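PDB 3UCJ: carbonic anhydrase from Coccomyxa sp. PA, which probably catalyses the reversible hydration of carbon dioxide to hydrogencarbonate, as a zinc-dependent enzyme of the beta class. Local coordinates for residues Y42-C47 with L99-Y104; V52-L57 with V67-G72; Q38-L43 with L93-I98. All coordinates share one frame; numbering follows the deposited sequence.

Contact 1. Residues Y42-C47 with L99-Y104. With ZN (zinc ion), chain C; AZM (5-acetamido-1,3,4-thiadiazole-2-sulfonamide), chain D.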
loop_
_atom_site.group_PDB
_atom_site.type_symbol
_atom_site.label_atom_id
_atom_site.label_comp_id
_atom_site.label_asym_id
_atom_site.label_seq_id
_atom_site.Cartn_x
_atom_site.Cartn_y
_atom_site.Cartn_z
ATOM N N TYR A 42 18.556 -13.227 -13.395
ATOM C CA TYR A 42 17.091 -13.452 -13.452
ATOM C C TYR A 42 16.433 -12.752 -12.206
ATOM O O TYR A 42 17.021 -12.764 -11.125
ATOM C CB TYR A 42 16.791 -14.919 -13.294
ATOM C CG TYR A 42 17.158 -15.736 -14.528
ATOM C CD1 TYR A 42 16.257 -15.852 -15.600
ATOM C CD2 TYR A 42 18.425 -16.346 -14.611
ATOM C CE1 TYR A 42 16.575 -16.566 -16.750
ATOM C CE2 TYR A 42 18.772 -17.096 -15.755
ATOM C CZ TYR A 42 17.847 -17.177 -16.819
ATOM O OH TYR A 42 18.191 -17.872 -17.914
ATOM N N LEU A 43 15.302 -12.113 -12.451
ATOM C CA LEU A 43 14.283 -11.893 -11.337
ATOM C C LEU A 43 13.178 -12.916 -11.579
ATOM O O LEU A 43 12.728 -13.028 -12.697
ATOM C CB LEU A 43 13.735 -10.518 -11.525
ATOM C CG LEU A 43 12.408 -10.208 -10.674
ATOM C CD1 LEU A 43 12.739 -10.289 -9.231
ATOM C CD2 LEU A 43 11.941 -8.819 -11.006
ATOM N N TYR A 44 12.656 -13.563 -10.517
ATOM C CA TYR A 44 11.526 -14.444 -10.675
ATOM C C TYR A 44 10.453 -13.799 -9.739
ATOM O O TYR A 44 10.766 -13.418 -8.617
ATOM C CB TYR A 44 11.887 -15.795 -10.174
ATOM C CG TYR A 44 10.765 -16.787 -9.887
ATOM C CD1 TYR A 44 10.424 -17.776 -10.803
ATOM C CD2 TYR A 44 10.073 -16.769 -8.636
ATOM C CE1 TYR A 44 9.435 -18.734 -10.509
ATOM C CE2 TYR A 44 9.128 -17.692 -8.355
ATOM C CZ TYR A 44 8.791 -18.673 -9.279
ATOM O OH TYR A 44 7.795 -19.558 -8.944
ATOM N N ILE A 45 9.251 -13.711 -10.279
ATOM C CA ILE A 45 8.034 -13.257 -9.510
ATOM C C ILE A 45 7.098 -14.468 -9.606
ATOM O O ILE A 45 6.703 -14.866 -10.767
ATOM C CB ILE A 45 7.398 -12.133 -10.210
ATOM C CG1 ILE A 45 8.350 -10.893 -10.259
ATOM C CG2 ILE A 45 6.039 -11.718 -9.449
ATOM C CD1 ILE A 45 7.922 -9.800 -11.220
ATOM N N GLY A 46 6.797 -15.052 -8.453
ATOM C CA GLY A 46 5.992 -16.270 -8.432
ATOM C C GLY A 46 5.126 -16.292 -7.206
ATOM O O GLY A 46 5.114 -15.332 -6.431
ATOM N N CYS A 47 4.432 -17.409 -7.028
ATOM C CA CYS A 47 3.484 -17.548 -5.902
ATOM C C CYS A 47 4.174 -17.988 -4.606
ATOM O O CYS A 47 5.154 -18.772 -4.687
ATOM C CB CYS A 47 2.362 -18.585 -6.299
ATOM S SG CYS A 47 1.107 -18.453 -5.045
ATOM N N LEU A 99 11.130 -13.680 -14.995
ATOM C CA LEU A 99 10.290 -14.835 -15.153
ATOM C C LEU A 99 9.023 -14.542 -14.317
ATOM O O LEU A 99 9.150 -14.295 -13.118
ATOM C CB LEU A 99 11.002 -16.002 -14.531
ATOM C CG LEU A 99 12.427 -16.388 -15.047
ATOM C CD1 LEU A 99 13.043 -17.488 -14.194
ATOM C CD2 LEU A 99 12.245 -16.756 -16.549
ATOM N N VAL A 100 7.843 -14.539 -14.953
ATOM C CA VAL A 100 6.595 -14.355 -14.224
ATOM C C VAL A 100 5.990 -15.703 -14.242
ATOM O O VAL A 100 5.529 -16.158 -15.302
ATOM C CB VAL A 100 5.715 -13.328 -14.981
ATOM C CG1 VAL A 100 4.259 -13.121 -14.274
ATOM C CG2 VAL A 100 6.457 -12.004 -15.103
ATOM N N CYS A 101 5.926 -16.291 -13.083
ATOM C CA CYS A 101 5.551 -17.685 -12.998
ATOM C C CYS A 101 4.257 -17.880 -12.258
ATOM O O CYS A 101 4.217 -17.603 -11.059
ATOM C CB CYS A 101 6.672 -18.454 -12.282
ATOM S SG CYS A 101 6.388 -20.265 -12.392
ATOM N N GLY A 102 3.205 -18.377 -12.920
ATOM C CA GLY A 102 2.064 -18.854 -12.112
ATOM C C GLY A 102 2.176 -20.363 -11.890
ATOM O O GLY A 102 3.139 -20.997 -12.356
ATOM N N HIS A 103 1.188 -20.956 -11.235
ATOM C CA HIS A 103 1.227 -22.426 -11.081
ATOM C C HIS A 103 -0.203 -23.023 -11.054
ATOM O O HIS A 103 -1.155 -22.442 -10.485
ATOM C CB HIS A 103 1.978 -22.836 -9.815
ATOM C CG HIS A 103 1.263 -22.479 -8.553
ATOM N ND1 HIS A 103 0.518 -23.374 -7.805
ATOM C CD2 HIS A 103 1.179 -21.289 -7.898
ATOM C CE1 HIS A 103 0.042 -22.757 -6.726
ATOM N NE2 HIS A 103 0.435 -21.497 -6.761
ATOM N N TYR A 104 -0.375 -24.248 -11.619
ATOM C CA TYR A 104 -1.692 -24.925 -11.510
ATOM C C TYR A 104 -1.961 -25.281 -10.089
ATOM O O TYR A 104 -1.037 -25.383 -9.274
ATOM C CB TYR A 104 -1.697 -26.189 -12.436
ATOM C CG TYR A 104 -1.596 -25.741 -13.878
ATOM C CD1 TYR A 104 -0.473 -26.038 -14.644
ATOM C CD2 TYR A 104 -2.610 -24.944 -14.459
ATOM C CE1 TYR A 104 -0.393 -25.674 -15.960
ATOM C CE2 TYR A 104 -2.531 -24.546 -15.782
ATOM C CZ TYR A 104 -1.394 -24.900 -16.517
ATOM O OH TYR A 104 -1.294 -24.521 -17.790
HETATM ZN ZN ZN C . -0.552 -20.011 -5.677
HETATM C C1 AZM D . -3.146 -20.159 -2.052
HETATM C C2 AZM D . -5.312 -19.518 -1.196
HETATM C C3 AZM D . -6.762 -17.700 -0.662
HETATM C C4 AZM D . -7.950 -17.232 0.157
HETATM N N1 AZM D . -1.381 -20.779 -4.101
HETATM N N2 AZM D . -5.193 -20.867 -1.438
HETATM N N3 AZM D . -3.858 -21.282 -1.956
HETATM N N4 AZM D . -6.593 -19.013 -0.834
HETATM O O1 AZM D . -0.630 -20.773 -1.714
HETATM O O2 AZM D . -1.300 -18.767 -2.870
HETATM O O3 AZM D . -5.927 -16.904 -1.167
HETATM S S1 AZM D . -1.497 -20.233 -2.621
HETATM S S2 AZM D . -3.888 -18.638 -1.504
HETATM O O HOH W 1 4.600 -19.478 -9.138
#
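Tyr44 and Leu99, then Ile45 and Val100, pair as parallel neighbours in the central sheet of the beta-carbonic anhydrase fold, where strand 42-47 runs beside strand 97-103 with axes 4.8 Å apart. Three nearly straight backbone bonds join them: Leu99 N to Leu43 O, Ile45 N to Leu99 O, and Cys101 N to Ile45 O, the last at 2.8 Å. The side chain of Tyr44 lies on the face of the sheet that also carries Leu99. Its CG stands anti to the backbone N (chi1 164°), which lays the ring along the strand toward Cys101. From CB outward, CD1 lies 4.2 Å from Leu99 CB, CE1 presses against Cys101 CB at 3.3 Å, and CZ and OH stay beside that same cysteine, whose SG approaches the ring obliquely in a sulfur-aromatic contact. At the tip, OH accepts a hydrogen bond from a water that also donates to Cys101 O and accepts from Cys47 N, bridging the strands where direct pairing has ended. A leucine in place of Tyr44 would probably deprive this water of one of its three partners and open a gap beside Cys101. Gly46 is fitted to the ring, since a CB there would collide with Tyr44 CE2. Beyond the water, both strand ends supply zinc ligands, with Cys106 a third from the protein. Cys47 CB meets the imidazole edge at His103 CD2, and the metal is held by Cys47 SG at 2.4 Å, His103 NE2 at 2.1 Å and the acetazolamide sulfonamide nitrogen N1, which lies in the plane of the His103 ring.

Contact 2. Residues V52-L57 with V67-G72. With AZM (5-acetamido-1,3,4-thiadiazole-2-sulfonamide), chain D.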
loop_
_atom_site.group_PDB
_atom_site.type_symbol
_atom_site.label_atom_id
_atom_site.label_comp_id
_atom_site.label_asym_id
_atom_site.label_seq_id
_atom_site.Cartn_x
_atom_site.Cartn_y
_atom_site.Cartn_z
ATOM N N VAL A 52 6.295 -24.472 -4.576
ATOM C CA VAL A 52 6.859 -23.845 -5.774
ATOM C C VAL A 52 8.137 -23.025 -5.441
ATOM O O VAL A 52 8.061 -21.776 -5.240
ATOM C CB VAL A 52 5.837 -22.897 -6.479
ATOM C CG1 VAL A 52 6.322 -22.501 -7.895
ATOM C CG2 VAL A 52 4.390 -23.554 -6.503
ATOM N N SER A 53 9.296 -23.706 -5.464
ATOM C CA SER A 53 10.563 -23.042 -5.085
ATOM C C SER A 53 11.458 -22.769 -6.319
ATOM O O SER A 53 11.972 -23.729 -6.925
ATOM C CB SER A 53 11.285 -23.926 -4.089
ATOM O OG SER A 53 12.587 -23.418 -3.902
ATOM N N PRO A 54 11.649 -21.492 -6.695
ATOM C CA PRO A 54 12.223 -21.232 -7.999
ATOM C C PRO A 54 13.679 -21.762 -8.107
ATOM O O PRO A 54 14.054 -22.356 -9.158
ATOM C CB PRO A 54 12.195 -19.698 -8.109
ATOM C CG PRO A 54 11.820 -19.200 -6.801
ATOM C CD PRO A 54 11.039 -20.276 -6.121
ATOM N N ALA A 55 14.485 -21.593 -7.051
ATOM C CA ALA A 55 15.889 -22.052 -7.212
ATOM C C ALA A 55 15.997 -23.584 -7.304
ATOM O O ALA A 55 16.719 -24.099 -8.163
ATOM C CB ALA A 55 16.847 -21.454 -6.144
ATOM N N GLN A 56 15.281 -24.298 -6.457
ATOM C CA GLN A 56 15.130 -25.763 -6.591
ATOM C C GLN A 56 14.633 -26.145 -7.980
ATOM O O GLN A 56 15.337 -26.875 -8.722
ATOM C CB GLN A 56 14.173 -26.361 -5.539
ATOM C CG GLN A 56 14.591 -26.017 -4.124
ATOM C CD GLN A 56 14.188 -27.085 -3.134
ATOM O OE1 GLN A 56 13.020 -27.575 -3.124
ATOM N NE2 GLN A 56 15.157 -27.497 -2.302
ATOM N N LEU A 57 13.475 -25.620 -8.400
ATOM C CA LEU A 57 12.893 -26.165 -9.639
ATOM C C LEU A 57 13.695 -25.859 -10.892
ATOM O O LEU A 57 13.581 -26.580 -11.911
ATOM C CB LEU A 57 11.423 -25.774 -9.815
ATOM C CG LEU A 57 11.123 -24.328 -10.175
ATOM C CD1 LEU A 57 10.960 -24.257 -11.632
ATOM C CD2 LEU A 57 9.815 -23.898 -9.430
ATOM N N VAL A 67 14.310 -13.105 -6.073
ATOM C CA VAL A 67 12.955 -13.598 -5.948
ATOM C C VAL A 67 11.947 -12.714 -5.199
ATOM O O VAL A 67 12.201 -12.291 -4.127
ATOM C CB VAL A 67 12.964 -14.968 -5.292
ATOM C CG1 VAL A 67 11.588 -15.419 -5.011
ATOM C CG2 VAL A 67 13.693 -15.964 -6.158
ATOM N N GLN A 68 10.818 -12.458 -5.835
ATOM C CA GLN A 68 9.619 -11.962 -5.195
ATOM C C GLN A 68 8.570 -13.073 -5.186
ATOM O O GLN A 68 8.308 -13.639 -6.194
ATOM C CB GLN A 68 9.086 -10.742 -5.920
ATOM C CG GLN A 68 7.605 -10.518 -5.842
ATOM C CD GLN A 68 7.132 -9.825 -4.583
ATOM O OE1 GLN A 68 5.971 -9.646 -4.397
ATOM N NE2 GLN A 68 8.035 -9.421 -3.763
ATOM N N ARG A 69 7.976 -13.356 -4.037
ATOM C CA ARG A 69 6.924 -14.384 -4.050
ATOM C C ARG A 69 5.808 -13.825 -3.169
ATOM O O ARG A 69 6.074 -13.307 -2.106
ATOM C CB ARG A 69 7.448 -15.696 -3.419
ATOM C CG ARG A 69 8.246 -16.515 -4.494
ATOM C CD ARG A 69 8.845 -17.723 -3.772
ATOM N NE ARG A 69 7.821 -18.719 -3.340
ATOM C CZ ARG A 69 8.117 -19.903 -2.834
ATOM N NH1 ARG A 69 9.400 -20.295 -2.627
ATOM N NH2 ARG A 69 7.143 -20.674 -2.465
ATOM N N ASN A 70 4.608 -13.825 -3.740
ATOM C CA ASN A 70 3.429 -13.330 -2.966
ATOM C C ASN A 70 2.235 -14.206 -3.328
ATOM O O ASN A 70 2.312 -15.034 -4.249
ATOM C CB ASN A 70 3.181 -11.819 -3.318
ATOM C CG ASN A 70 2.785 -11.609 -4.795
ATOM O OD1 ASN A 70 1.778 -12.136 -5.307
ATOM N ND2 ASN A 70 3.551 -10.765 -5.486
ATOM N N VAL A 71 1.141 -14.040 -2.598
ATOM C CA VAL A 71 -0.056 -14.865 -2.913
ATOM C C VAL A 71 -0.650 -14.569 -4.271
ATOM O O VAL A 71 -1.133 -13.447 -4.579
ATOM C CB VAL A 71 -1.131 -14.649 -1.738
ATOM C CG1 VAL A 71 -2.537 -15.142 -2.242
ATOM C CG2 VAL A 71 -0.622 -15.241 -0.411
ATOM N N GLY A 72 -0.630 -15.578 -5.161
ATOM C CA GLY A 72 -1.089 -15.340 -6.516
ATOM C C GLY A 72 -0.115 -14.718 -7.518
ATOM O O GLY A 72 -0.522 -14.441 -8.602
HETATM C C1 AZM D . -3.146 -20.159 -2.052
HETATM C C2 AZM D . -5.312 -19.518 -1.196
HETATM C C3 AZM D . -6.762 -17.700 -0.662
HETATM C C4 AZM D . -7.950 -17.232 0.157
HETATM N N1 AZM D . -1.381 -20.779 -4.101
HETATM N N2 AZM D . -5.193 -20.867 -1.438
HETATM N N3 AZM D . -3.858 -21.282 -1.956
HETATM N N4 AZM D . -6.593 -19.013 -0.834
HETATM O O1 AZM D . -0.630 -20.773 -1.714
HETATM O O2 AZM D . -1.300 -18.767 -2.870
HETATM O O3 AZM D . -5.927 -16.904 -1.167
HETATM S S1 AZM D . -1.497 -20.233 -2.621
HETATM S S2 AZM D . -3.888 -18.638 -1.504
#
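Val52 O sits over the centre of the Arg69 guanidinium, 3.0 Å from Arg69 CZ, and this polar contact is one of two that join 52-57 to 67-72, the other being made by Pro54. The carbonyl oxygen faces the flat of the group, so although NH1 and NH2 of Arg69 are both near it, their N-H bonds point across the line of approach and neither makes a hydrogen bond to Val52 O. The attraction is probably electrostatic, between the carbonyl dipole and the positive charge of the guanidinium. The hydrogen bonds of Arg69 go elsewhere: NE donates to Cys47 O, and NH2 gives a weak bond to Ala48 O, which together would restrict rotation of the group beneath the carbonyl. A bend at chi3 (69°) turns the end of the arginine out of line with its aliphatic stem.

The segments belong to a beta-alpha-beta unit, in which strand 42-47 leads through the short helix 54-57 to strand 65-70; Ser53 occupies the N-cap position, and Leu57 N bonds back to Ser53 O within the first turn.

Apolar packing seats the start of this helix on the strand. The CB bond of Pro54 is directed toward 67-72, with CG 3.8 Å from Val67 CG2 and CD 4.1 Å from Arg69 CD, so one proline touches both strand residues. Val67 and Arg69 also pack against the second subunit, Arg69 on its Val67.

Ligand contacts lie farther along, past the end of the strand. Val71 CG1 approaches the thiadiazole sulfur S2 of acetazolamide at 3.8 Å, and Gly72 N lies 4.0 Å from its O2. Gly72 has a positive phi (83°) at which a CB would be jammed against the preceding carbonyl oxygen.

Contact 3. Residues Q38-L43 with L93-I98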
loop_
_atom_site.group_PDB
_atom_site.type_symbol
_atom_site.label_atom_id
_atom_site.label_comp_id
_atom_site.label_asym_id
_atom_site.label_seq_id
_atom_site.Cartn_x
_atom_site.Cartn_y
_atom_site.Cartn_z
ATOM N N GLN A 38 26.359 -9.899 -5.345
ATOM C CA GLN A 38 25.523 -10.851 -6.158
ATOM C C GLN A 38 25.438 -10.264 -7.542
ATOM O O GLN A 38 25.397 -9.036 -7.733
ATOM C CB GLN A 38 24.045 -11.033 -5.594
ATOM C CG GLN A 38 23.289 -9.652 -5.626
ATOM C CD GLN A 38 21.833 -9.770 -4.919
ATOM O OE1 GLN A 38 21.101 -10.770 -5.161
ATOM N NE2 GLN A 38 21.458 -8.773 -4.165
ATOM N N ALA A 39 25.293 -11.155 -8.501
ATOM C CA ALA A 39 25.095 -10.724 -9.878
ATOM C C ALA A 39 24.187 -11.714 -10.633
ATOM O O ALA A 39 24.574 -12.395 -11.633
ATOM C CB ALA A 39 26.532 -10.525 -10.613
ATOM N N PRO A 40 22.887 -11.815 -10.188
ATOM C CA PRO A 40 21.926 -12.715 -10.803
ATOM C C PRO A 40 21.561 -12.174 -12.151
ATOM O O PRO A 40 21.481 -10.948 -12.328
ATOM C CB PRO A 40 20.684 -12.594 -9.804
ATOM C CG PRO A 40 20.786 -11.193 -9.326
ATOM C CD PRO A 40 22.317 -11.186 -8.976
ATOM N N GLU A 41 21.274 -13.082 -13.091
ATOM C CA GLU A 41 20.748 -12.646 -14.346
ATOM C C GLU A 41 19.209 -12.641 -14.403
ATOM O O GLU A 41 18.670 -12.132 -15.360
ATOM C CB GLU A 41 21.265 -13.536 -15.485
ATOM C CG GLU A 41 22.777 -13.231 -15.688
ATOM C CD GLU A 41 23.330 -13.962 -16.879
ATOM O OE1 GLU A 41 24.096 -13.287 -17.638
ATOM O OE2 GLU A 41 22.969 -15.171 -17.032
ATOM N N TYR A 42 18.556 -13.227 -13.395
ATOM C CA TYR A 42 17.091 -13.452 -13.452
ATOM C C TYR A 42 16.433 -12.752 -12.206
ATOM O O TYR A 42 17.021 -12.764 -11.125
ATOM C CB TYR A 42 16.791 -14.919 -13.294
ATOM C CG TYR A 42 17.158 -15.736 -14.528
ATOM C CD1 TYR A 42 16.257 -15.852 -15.600
ATOM C CD2 TYR A 42 18.425 -16.346 -14.611
ATOM C CE1 TYR A 42 16.575 -16.566 -16.750
ATOM C CE2 TYR A 42 18.772 -17.096 -15.755
ATOM C CZ TYR A 42 17.847 -17.177 -16.819
ATOM O OH TYR A 42 18.191 -17.872 -17.914
ATOM N N LEU A 43 15.302 -12.113 -12.451
ATOM C CA LEU A 43 14.283 -11.893 -11.337
ATOM C C LEU A 43 13.178 -12.916 -11.579
ATOM O O LEU A 43 12.728 -13.028 -12.697
ATOM C CB LEU A 43 13.735 -10.518 -11.525
ATOM C CG LEU A 43 12.408 -10.208 -10.674
ATOM C CD1 LEU A 43 12.739 -10.289 -9.231
ATOM C CD2 LEU A 43 11.941 -8.819 -11.006
ATOM N N LEU A 93 20.959 -4.070 -10.260
ATOM C CA LEU A 93 21.644 -5.300 -10.623
ATOM C C LEU A 93 21.799 -5.534 -12.154
ATOM O O LEU A 93 22.574 -6.431 -12.534
ATOM C CB LEU A 93 20.958 -6.489 -9.998
ATOM C CG LEU A 93 20.984 -6.490 -8.457
ATOM C CD1 LEU A 93 20.410 -7.828 -7.971
ATOM C CD2 LEU A 93 22.474 -6.353 -7.880
ATOM N N LYS A 94 20.950 -4.857 -12.942
ATOM C CA LYS A 94 20.829 -5.000 -14.398
ATOM C C LYS A 94 20.629 -6.445 -14.761
ATOM O O LYS A 94 21.362 -7.043 -15.595
ATOM C CB LYS A 94 22.047 -4.341 -15.133
ATOM C CG LYS A 94 22.298 -2.934 -14.674
ATOM C CD LYS A 94 23.778 -2.509 -15.040
ATOM C CE LYS A 94 24.220 -1.177 -14.386
ATOM N NZ LYS A 94 23.666 -0.038 -15.192
ATOM N N ILE A 95 19.582 -7.057 -14.188
ATOM C CA ILE A 95 19.289 -8.414 -14.530
ATOM C C ILE A 95 18.872 -8.338 -16.009
ATOM O O ILE A 95 18.489 -7.241 -16.510
ATOM C CB ILE A 95 17.998 -8.957 -13.723
ATOM C CG1 ILE A 95 16.914 -7.889 -13.901
ATOM C CG2 ILE A 95 18.404 -9.363 -12.324
ATOM C CD1 ILE A 95 15.500 -8.559 -13.959
ATOM N N LYS A 96 18.869 -9.492 -16.669
ATOM C CA LYS A 96 18.502 -9.605 -18.083
ATOM C C LYS A 96 17.129 -10.180 -18.378
ATOM O O LYS A 96 16.576 -9.874 -19.445
ATOM C CB LYS A 96 19.546 -10.536 -18.773
ATOM C CG LYS A 96 20.984 -9.894 -18.726
ATOM C CD LYS A 96 21.971 -10.760 -19.578
ATOM C CE LYS A 96 23.347 -10.148 -19.492
ATOM N NZ LYS A 96 24.276 -11.266 -19.812
ATOM N N HIS A 97 16.606 -11.001 -17.469
ATOM C CA HIS A 97 15.381 -11.765 -17.739
ATOM C C HIS A 97 14.441 -11.712 -16.479
ATOM O O HIS A 97 14.896 -11.997 -15.366
ATOM C CB HIS A 97 15.700 -13.235 -17.981
ATOM C CG HIS A 97 16.865 -13.467 -18.905
ATOM N ND1 HIS A 97 16.877 -12.996 -20.214
ATOM C CD2 HIS A 97 18.070 -14.084 -18.702
ATOM C CE1 HIS A 97 18.032 -13.346 -20.785
ATOM N NE2 HIS A 97 18.765 -14.021 -19.904
ATOM N N ILE A 98 13.152 -11.551 -16.729
ATOM C CA ILE A 98 12.179 -11.552 -15.573
ATOM C C ILE A 98 11.218 -12.726 -15.895
ATOM O O ILE A 98 10.632 -12.751 -16.971
ATOM C CB ILE A 98 11.413 -10.270 -15.573
ATOM C CG1 ILE A 98 12.299 -9.055 -15.251
ATOM C CG2 ILE A 98 10.300 -10.420 -14.470
ATOM C CD1 ILE A 98 11.676 -7.728 -15.590
HETATM O O HOH W 2 23.321 -9.017 -11.777
#
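The entrance to two neighbouring parallel strands of the central sheet is formed here, where loop residues 38-41 and 93-96 run into strands 42-47 and 97-103. Glu41 and Lys96 meet twice. Their side chains lie alongside each other, pointing the same way, and close a salt bridge in which Lys96 NZ reaches Glu41 OE1 at 3.0 Å on the anti side of the carboxylate, 33° out of its plane. In the backbone, Glu41 O accepts two hydrogen bonds: Lys96 N comes in from above the carbonyl plane, whereas His97 N approaches almost head-on at 3.2 Å. One oxygen thus ties down both residues at the turn into the strand.

Parallel pairing then begins, Tyr42 beside His97 and Leu43 beside Ile98, with Leu43 N donating to His97 O at 2.9 Å. His97 CD2 lies over one face of the Tyr42 ring, 3.5 Å from Tyr42 CE1, and the two ring planes are inclined at 42°. The CG of Tyr42 is anti to its carbonyl carbon (chi1 -73°), which swings the ring across to the histidine. His97 ND1 is hydrogen-bonded to Ser182 OG, which would limit rotation of the imidazole.

On the face of the sheet that carries Leu43 and Ile98, Leu43 CB packs on Ile95 CD1 at 3.6 Å, and its CD2 runs beside Ile98 CG2. Nearer the surface, Leu93 CD1 fits against Pro40 CG at 3.6 Å and also touches the amide carbon CD of Gln38. The end of that glutamine faces the second subunit, its OE1 bonded to Ser50 OG there and its NE2 to a bound acetazolamide. A water donates to both Pro40 O and Leu93 O, the former at 2.7 Å.

Contacts 1 and 3 follow the same two strands, 42-47 and 97-103, and share Tyr42 and Leu43; Ile45 CD1 touching Ile98 CG2 continues the packing from one to the other. Contact 1 lies near the centre of the chain and is buried, ending in metal ligands, whereas contact 3 is partly buried and pairs a glutamate with an exposed lysine. Contact 2 is also buried but has no hydrogen bond between its segments. It sits on the neighbouring strand 65-70 and meets contact 1 through Tyr44 O with Gln68 N and through Cys47 O with Arg69 NE. All three reach the second subunit, while contacts 2 and 3 do not touch each other.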